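Local coordinates for putative branched-chain amino acid ABC transporter, periplasmic branched-chain amino acid-binding protein (Pseudomonas protegens Pf-5, PDB 4RU0) that probably binds a branched-chain amino acid or a related solute in the periplasm and delivers it to an ABC transporter, at residues I268-S273 with K284-L289; A397-W402 with L409-I414; A250-A255 with L277-A282. All coordinates share one frame; numbering follows the deposited sequence.

All three contacts lie in one alpha/beta lobe of the binding protein, grouped round its mixed sheet. Contacts 1 and 3 interleave along the chain: 250-255, 268-273, 277-282 and 284-289 follow one another, so the two cross. Contact 2 comes later, at 397-402 and 409-414. The centres of contacts 1 and 2 are about 10 Å apart, those of 1 and 3 about 12 Å, and those of 2 and 3 about 20 Å. Strands 287-290 and 396-402 are sheet neighbours and join contact 1 to contact 2, while V251 touches Y286 between contacts 3 and 1. The ligand-pocket loop is thus tied to both the sheet and the outer helical layer.

Contact 1. Residues I268-S273 with K284-L289; sequences IWASSS and KGYLAL. With P3G (3,6,9,12,15-pentaoxaheptadecane), chain C.
I268 packs against L289 where the chain leaves strand 264-266 and enters a beta-alpha-beta crossover to its parallel neighbour, strand 287-290, in the alpha/beta lobe of a type I periplasmic binding protein. I268 CB faces L289 O, 3.8 Å away, before the side chain divides. I268 CG2 turns to the strand, lying 3.5 Å from L289 O and, a little farther off, against L289 CB, while the backbone of the same residue comes closer still: I268 CA lies 3.3 Å from L289 O in a CA-H...O contact. The other branch leaves the strand. With chi1 at 64°, CG1 sits between the backbone N and the carbonyl carbon and passes 3.4 Å above the plane of the W269 indole, near its rim; I268 CD1 continues along that ring, 3.5 Å from W269 NE1.

I268 therefore backs one face of W269, and the opposite face meets the bound pentaoxaheptadecane, whose C10 is 3.7 Å from W269 CZ2. A hydrogen bond from W269 NE1 to the carbonyl of G135 fixes the turn of the ring within a pocket that also includes Y41, Y192 and W243. The polyether may occupy the place of a natural solute.

Further along the loop, S271 CB rests on A288 CB at 3.6 Å, a snug fit of two small side chains. Beyond them Y286, its CG anti to the backbone N (chi1 177°), reaches across to A270. The A270 carbonyl oxygen lies at the edge of the phenol, in the ring plane, and accepts a 2.8 Å hydrogen bond from Y286 OH, tilted 21° from the carbonyl plane.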
# COMPACT_ATOMS: atom_id res chain seq x y z
N ILE A 268 -3.99 7.10 -0.44
CA ILE A 268 -3.86 6.00 -1.39
C ILE A 268 -5.04 5.03 -1.26
O ILE A 268 -5.39 4.34 -2.20
CB ILE A 268 -2.54 5.23 -1.22
CG1 ILE A 268 -2.46 4.56 0.16
CG2 ILE A 268 -1.35 6.17 -1.43
CD1 ILE A 268 -1.34 3.56 0.28
N TRP A 269 -5.67 5.02 -0.09
CA TRP A 269 -6.85 4.19 0.13
C TRP A 269 -8.13 4.95 -0.19
O TRP A 269 -9.22 4.58 0.25
CB TRP A 269 -6.86 3.66 1.56
CG TRP A 269 -5.64 2.84 1.82
CD1 TRP A 269 -4.57 3.19 2.56
CD2 TRP A 269 -5.35 1.55 1.27
NE1 TRP A 269 -3.63 2.19 2.54
CE2 TRP A 269 -4.09 1.18 1.75
CE3 TRP A 269 -6.05 0.68 0.43
CZ2 TRP A 269 -3.49 -0.04 1.41
CZ3 TRP A 269 -5.46 -0.53 0.09
CH2 TRP A 269 -4.20 -0.88 0.59
N ALA A 270 -7.99 6.02 -0.96
CA ALA A 270 -9.13 6.76 -1.49
C ALA A 270 -8.84 7.10 -2.95
O ALA A 270 -9.26 8.14 -3.44
CB ALA A 270 -9.40 8.02 -0.67
N SER A 271 -8.10 6.23 -3.62
CA SER A 271 -7.57 6.52 -4.94
C SER A 271 -8.13 5.64 -6.04
O SER A 271 -7.60 5.62 -7.15
CB SER A 271 -6.04 6.39 -4.92
OG SER A 271 -5.66 5.07 -4.58
N SER A 272 -9.20 4.91 -5.75
CA SER A 272 -9.79 4.02 -6.74
C SER A 272 -10.94 4.65 -7.51
O SER A 272 -11.54 5.63 -7.07
CB SER A 272 -10.28 2.73 -6.08
OG SER A 272 -11.23 2.11 -6.93
N SER A 273 -11.25 4.07 -8.67
CA SER A 273 -12.42 4.46 -9.46
C SER A 273 -13.69 4.32 -8.64
O SER A 273 -14.58 5.16 -8.69
CB SER A 273 -12.53 3.59 -10.72
OG SER A 273 -11.33 3.59 -11.46
N LYS A 284 -15.08 15.30 -10.83
CA LYS A 284 -14.17 15.70 -11.91
C LYS A 284 -13.04 16.59 -11.39
O LYS A 284 -13.29 17.62 -10.77
CB LYS A 284 -14.93 16.42 -13.02
CG LYS A 284 -15.85 15.54 -13.85
CD LYS A 284 -16.52 16.35 -14.95
CE LYS A 284 -17.29 15.45 -15.91
NZ LYS A 284 -16.39 14.51 -16.64
N GLY A 285 -11.80 16.18 -11.65
CA GLY A 285 -10.66 16.97 -11.22
C GLY A 285 -9.99 16.44 -9.96
O GLY A 285 -8.85 16.82 -9.65
N TYR A 286 -10.70 15.59 -9.23
CA TYR A 286 -10.21 14.97 -8.00
C TYR A 286 -8.81 14.39 -8.13
O TYR A 286 -8.52 13.65 -9.07
CB TYR A 286 -11.19 13.89 -7.55
CG TYR A 286 -10.78 13.09 -6.33
CD1 TYR A 286 -10.90 13.63 -5.05
CD2 TYR A 286 -10.32 11.79 -6.45
CE1 TYR A 286 -10.54 12.90 -3.93
CE2 TYR A 286 -9.97 11.05 -5.34
CZ TYR A 286 -10.08 11.61 -4.08
OH TYR A 286 -9.73 10.87 -2.97
N LEU A 287 -7.93 14.73 -7.19
CA LEU A 287 -6.58 14.17 -7.15
C LEU A 287 -6.49 13.02 -6.15
O LEU A 287 -7.25 12.96 -5.18
CB LEU A 287 -5.56 15.24 -6.79
CG LEU A 287 -5.53 16.49 -7.67
CD1 LEU A 287 -4.38 17.41 -7.27
CD2 LEU A 287 -5.43 16.10 -9.13
N ALA A 288 -5.55 12.11 -6.38
CA ALA A 288 -5.29 11.03 -5.43
C ALA A 288 -3.85 10.56 -5.49
O ALA A 288 -3.23 10.57 -6.55
CB ALA A 288 -6.24 9.87 -5.68
N LEU A 289 -3.31 10.17 -4.34
CA LEU A 289 -1.97 9.59 -4.27
C LEU A 289 -2.04 8.09 -4.54
O LEU A 289 -3.03 7.44 -4.21
CB LEU A 289 -1.33 9.86 -2.90
CG LEU A 289 -1.11 11.32 -2.50
CD1 LEU A 289 -0.84 11.43 -1.00
CD2 LEU A 289 0.02 11.94 -3.29
O3 P3G C . -7.04 -4.80 0.00
C7 P3G C . -6.03 -4.44 0.93
C8 P3G C . -6.65 -4.31 2.31
O4 P3G C . -5.86 -3.42 3.08
C9 P3G C . -6.66 -2.59 3.91
C10 P3G C . -6.11 -1.19 3.82
O5 P3G C . -6.35 -0.52 5.05
C11 P3G C . -6.95 0.74 4.84
C12 P3G C . -7.47 1.27 6.16
O6 P3G C . -8.82 1.66 6.02
C13 P3G C . -9.45 1.84 7.27
C14 P3G C . -10.29 0.62 7.57
O7 P3G C . -10.63 0.61 8.94

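Contact 2. Residues A397-W402 with L409-I414; sequences ARVQQW and LISEWI
R398 lays the aliphatic part of its side chain over one face of the W413 indole. R398 CG stands 3.6 Å from the centroid of the six-membered ring in a CH-pi contact, and CD lies above the middle of the indole. The chain then bends at chi3 (65°), which carries the guanidinium over the five-membered ring as a cation-pi partner, its plane steeply inclined to the indole at 76°. The carbonyl oxygen of S411 sits over one face of the guanidinium, 3.0 Å from R398 NH2, at an angle too poor for a hydrogen bond. L409 crosses the arginine at about a right angle, L409 CD1 3.3 Å from R398 NH2, and the carboxylate of E412 is an opposite charge nearby, beyond salt-bridge distance. An alanine in place of W413 would probably leave the methylenes of R398 without their aromatic floor and its guanidinium freer to turn.

The backbone beneath holds these groups in place. A397 and I414 form an antiparallel hydrogen-bonded pair, with I414 N to A397 O at 2.9 Å. Between this pair and Q400 with L409 the register slips by two residues, and S411 fills the irregular part: its OG accepts from V399 N at 3.0 Å and donates to E412 O in the carbonyl plane, on a lone pair. I410 N rejoins V399 O, and V399 CG1 meets I410 CG1 at 3.8 Å, both residues also touching Y167 of helix 157-172. The whole is an antiparallel beta hairpin with a register shift, whose strand 407-415 closes one edge of the lobe's mixed sheet.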
# COMPACT_ATOMS: atom_id res chain seq x y z
N ALA A 397 5.23 8.22 -3.81
CA ALA A 397 3.92 8.03 -4.41
C ALA A 397 3.77 8.90 -5.65
O ALA A 397 4.52 9.87 -5.82
CB ALA A 397 2.82 8.35 -3.42
N ARG A 398 2.81 8.56 -6.49
CA ARG A 398 2.49 9.38 -7.66
C ARG A 398 1.10 9.97 -7.51
O ARG A 398 0.24 9.40 -6.84
CB ARG A 398 2.58 8.55 -8.94
CG ARG A 398 3.98 8.05 -9.25
CD ARG A 398 3.99 7.16 -10.48
NE ARG A 398 3.61 7.87 -11.69
CZ ARG A 398 4.48 8.39 -12.56
NH1 ARG A 398 5.78 8.28 -12.34
NH2 ARG A 398 4.05 9.02 -13.64
N VAL A 399 0.89 11.12 -8.13
CA VAL A 399 -0.42 11.77 -8.11
C VAL A 399 -1.16 11.47 -9.42
O VAL A 399 -0.58 11.57 -10.50
CB VAL A 399 -0.30 13.28 -7.92
CG1 VAL A 399 -1.68 13.93 -7.81
CG2 VAL A 399 0.56 13.59 -6.69
N GLN A 400 -2.42 11.09 -9.31
CA GLN A 400 -3.23 10.89 -10.50
C GLN A 400 -4.55 11.65 -10.38
O GLN A 400 -5.06 11.83 -9.27
CB GLN A 400 -3.49 9.41 -10.75
CG GLN A 400 -4.23 8.71 -9.63
CD GLN A 400 -4.34 7.22 -9.87
OE1 GLN A 400 -3.49 6.63 -10.53
NE2 GLN A 400 -5.40 6.61 -9.34
N GLN A 401 -5.08 12.09 -11.52
CA GLN A 401 -6.27 12.95 -11.54
C GLN A 401 -7.46 12.27 -12.22
O GLN A 401 -7.31 11.63 -13.26
CB GLN A 401 -5.94 14.27 -12.24
CG GLN A 401 -7.10 15.24 -12.34
CD GLN A 401 -6.64 16.66 -12.64
OE1 GLN A 401 -5.74 16.87 -13.45
NE2 GLN A 401 -7.24 17.63 -11.96
N TRP A 402 -8.64 12.43 -11.63
CA TRP A 402 -9.86 11.79 -12.11
C TRP A 402 -10.69 12.73 -12.99
O TRP A 402 -10.96 13.87 -12.60
CB TRP A 402 -10.68 11.32 -10.91
CG TRP A 402 -11.98 10.66 -11.23
CD1 TRP A 402 -13.23 11.16 -11.01
CD2 TRP A 402 -12.16 9.36 -11.81
NE1 TRP A 402 -14.18 10.26 -11.42
CE2 TRP A 402 -13.55 9.15 -11.92
CE3 TRP A 402 -11.29 8.37 -12.26
CZ2 TRP A 402 -14.09 7.97 -12.45
CZ3 TRP A 402 -11.82 7.20 -12.78
CH2 TRP A 402 -13.21 7.02 -12.87
N LEU A 409 -2.01 10.24 -14.77
CA LEU A 409 -0.83 10.59 -13.99
C LEU A 409 -0.41 12.03 -14.26
O LEU A 409 -0.18 12.40 -15.41
CB LEU A 409 0.32 9.63 -14.29
CG LEU A 409 0.15 8.21 -13.74
CD1 LEU A 409 1.26 7.29 -14.21
CD2 LEU A 409 0.09 8.26 -12.22
N ILE A 410 -0.31 12.83 -13.20
CA ILE A 410 0.11 14.22 -13.35
C ILE A 410 1.35 14.54 -12.54
O ILE A 410 1.65 15.71 -12.30
CB ILE A 410 -1.01 15.20 -12.95
CG1 ILE A 410 -1.38 15.02 -11.48
CG2 ILE A 410 -2.24 15.00 -13.83
CD1 ILE A 410 -2.40 16.02 -10.99
N SER A 411 2.08 13.52 -12.11
CA SER A 411 3.35 13.74 -11.42
C SER A 411 4.28 12.56 -11.58
O SER A 411 3.85 11.44 -11.88
CB SER A 411 3.12 14.01 -9.93
OG SER A 411 3.20 12.82 -9.16
N GLU A 412 5.57 12.81 -11.37
CA GLU A 412 6.54 11.74 -11.23
C GLU A 412 6.44 11.16 -9.83
O GLU A 412 5.52 11.49 -9.08
CB GLU A 412 7.96 12.25 -11.48
CG GLU A 412 8.09 13.19 -12.66
CD GLU A 412 7.91 12.49 -13.99
OE1 GLU A 412 8.08 11.25 -14.03
OE2 GLU A 412 7.62 13.18 -14.99
N TRP A 413 7.40 10.31 -9.47
CA TRP A 413 7.47 9.82 -8.11
C TRP A 413 7.90 10.96 -7.19
O TRP A 413 8.94 11.58 -7.40
CB TRP A 413 8.44 8.64 -8.00
CG TRP A 413 7.96 7.40 -8.69
CD1 TRP A 413 8.37 6.93 -9.90
CD2 TRP A 413 6.97 6.47 -8.21
NE1 TRP A 413 7.70 5.77 -10.21
CE2 TRP A 413 6.84 5.47 -9.19
CE3 TRP A 413 6.19 6.40 -7.06
CZ2 TRP A 413 5.96 4.39 -9.05
CZ3 TRP A 413 5.31 5.33 -6.91
CH2 TRP A 413 5.21 4.34 -7.90
N ILE A 414 7.07 11.24 -6.20
CA ILE A 414 7.37 12.22 -5.18
C ILE A 414 7.92 11.52 -3.94
O ILE A 414 7.18 10.81 -3.25
CB ILE A 414 6.11 13.03 -4.78
CG1 ILE A 414 5.36 13.50 -6.03
CG2 ILE A 414 6.47 14.18 -3.86
CD1 ILE A 414 6.13 14.47 -6.89

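Contact 3. Residues A250-A255 with L277-A282; sequences AVKTAA and LPAGAA
V251 presses its CG1 branch into the 3-10 turns of 277-282, where it overlaps A279 CB at 4.1 Å and the carbonyl oxygen of A282 at 3.7 Å. Here helix 246-256, one of the helices flanking the central sheet in this alpha/beta lobe, packs beside the connection that runs from helix 273-276 to strand 287-290. With CG1 anti to the backbone N (chi1 -178°), the valine points this methyl at the turns, while CG2 packs against the ring of Y286, just before strand 287-290.

One residue on, K252 runs along the outer side. Its extended chain passes over A279, CG lying 4.0 Å from A279 CB, and ends near the P278 carbonyl. There the last methylene rather than the ammonium makes the closer approach: K252 CE is 3.2 Å from P278 O. The lysine thus contributes chiefly its aliphatic length to the contact.

The turns are kept compact by a hydrogen bond from G280 N to L277 O, and G280 itself has positive phi, a backbone turn that glycine takes readily. Two alanines complete the contact one helical turn beyond V251, where the methyl of A255 meets that of A282, CB to CB, at 3.7 Å.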
# COMPACT_ATOMS: atom_id res chain seq x y z
N ALA A 250 -17.70 12.69 0.83
CA ALA A 250 -16.81 13.84 1.00
C ALA A 250 -16.76 14.67 -0.28
O ALA A 250 -16.85 15.90 -0.25
CB ALA A 250 -15.41 13.39 1.39
N VAL A 251 -16.62 13.99 -1.42
CA VAL A 251 -16.53 14.67 -2.70
C VAL A 251 -17.86 15.34 -3.06
O VAL A 251 -17.87 16.52 -3.43
CB VAL A 251 -16.09 13.70 -3.80
CG1 VAL A 251 -15.96 14.42 -5.12
CG2 VAL A 251 -14.77 13.05 -3.42
N LYS A 252 -18.96 14.60 -2.95
CA LYS A 252 -20.30 15.15 -3.19
C LYS A 252 -20.58 16.38 -2.34
O LYS A 252 -21.18 17.36 -2.81
CB LYS A 252 -21.38 14.11 -2.90
CG LYS A 252 -21.55 13.00 -3.91
CD LYS A 252 -22.64 12.05 -3.42
CE LYS A 252 -22.77 10.82 -4.30
NZ LYS A 252 -23.68 9.81 -3.68
N THR A 253 -20.17 16.33 -1.08
CA THR A 253 -20.44 17.42 -0.16
C THR A 253 -19.56 18.61 -0.49
O THR A 253 -20.02 19.76 -0.45
CB THR A 253 -20.23 16.98 1.30
OG1 THR A 253 -20.96 15.77 1.53
CG2 THR A 253 -20.73 18.05 2.26
N ALA A 254 -18.30 18.34 -0.84
CA ALA A 254 -17.38 19.39 -1.25
C ALA A 254 -17.96 20.21 -2.40
O ALA A 254 -17.95 21.44 -2.38
CB ALA A 254 -16.03 18.80 -1.65
N ALA A 255 -18.48 19.51 -3.41
CA ALA A 255 -19.07 20.18 -4.57
C ALA A 255 -20.29 20.98 -4.15
O ALA A 255 -20.50 22.10 -4.62
CB ALA A 255 -19.43 19.17 -5.64
N LEU A 277 -16.47 7.09 -8.51
CA LEU A 277 -17.59 6.86 -9.43
C LEU A 277 -18.97 7.16 -8.82
O LEU A 277 -19.82 7.74 -9.49
CB LEU A 277 -17.56 5.43 -9.96
CG LEU A 277 -16.64 5.18 -11.15
CD1 LEU A 277 -16.47 3.70 -11.40
CD2 LEU A 277 -17.16 5.87 -12.40
N PRO A 278 -19.22 6.76 -7.55
CA PRO A 278 -20.55 7.08 -7.00
C PRO A 278 -20.82 8.58 -6.87
O PRO A 278 -21.97 8.98 -6.80
CB PRO A 278 -20.53 6.42 -5.62
CG PRO A 278 -19.48 5.36 -5.71
CD PRO A 278 -18.44 5.93 -6.61
N ALA A 279 -19.76 9.39 -6.84
CA ALA A 279 -19.90 10.83 -6.70
C ALA A 279 -20.31 11.49 -8.02
O ALA A 279 -20.64 12.67 -8.04
CB ALA A 279 -18.60 11.44 -6.20
N GLY A 280 -20.27 10.72 -9.10
CA GLY A 280 -20.63 11.25 -10.41
C GLY A 280 -19.73 12.39 -10.84
O GLY A 280 -18.54 12.41 -10.51
N ALA A 281 -20.29 13.34 -11.58
CA ALA A 281 -19.52 14.42 -12.19
C ALA A 281 -18.99 15.43 -11.17
O ALA A 281 -18.16 16.27 -11.51
CB ALA A 281 -20.36 15.13 -13.24
N ALA A 282 -19.47 15.35 -9.94
CA ALA A 282 -18.94 16.20 -8.87
C ALA A 282 -17.48 15.87 -8.55
O ALA A 282 -16.79 16.66 -7.90
CB ALA A 282 -19.79 16.07 -7.61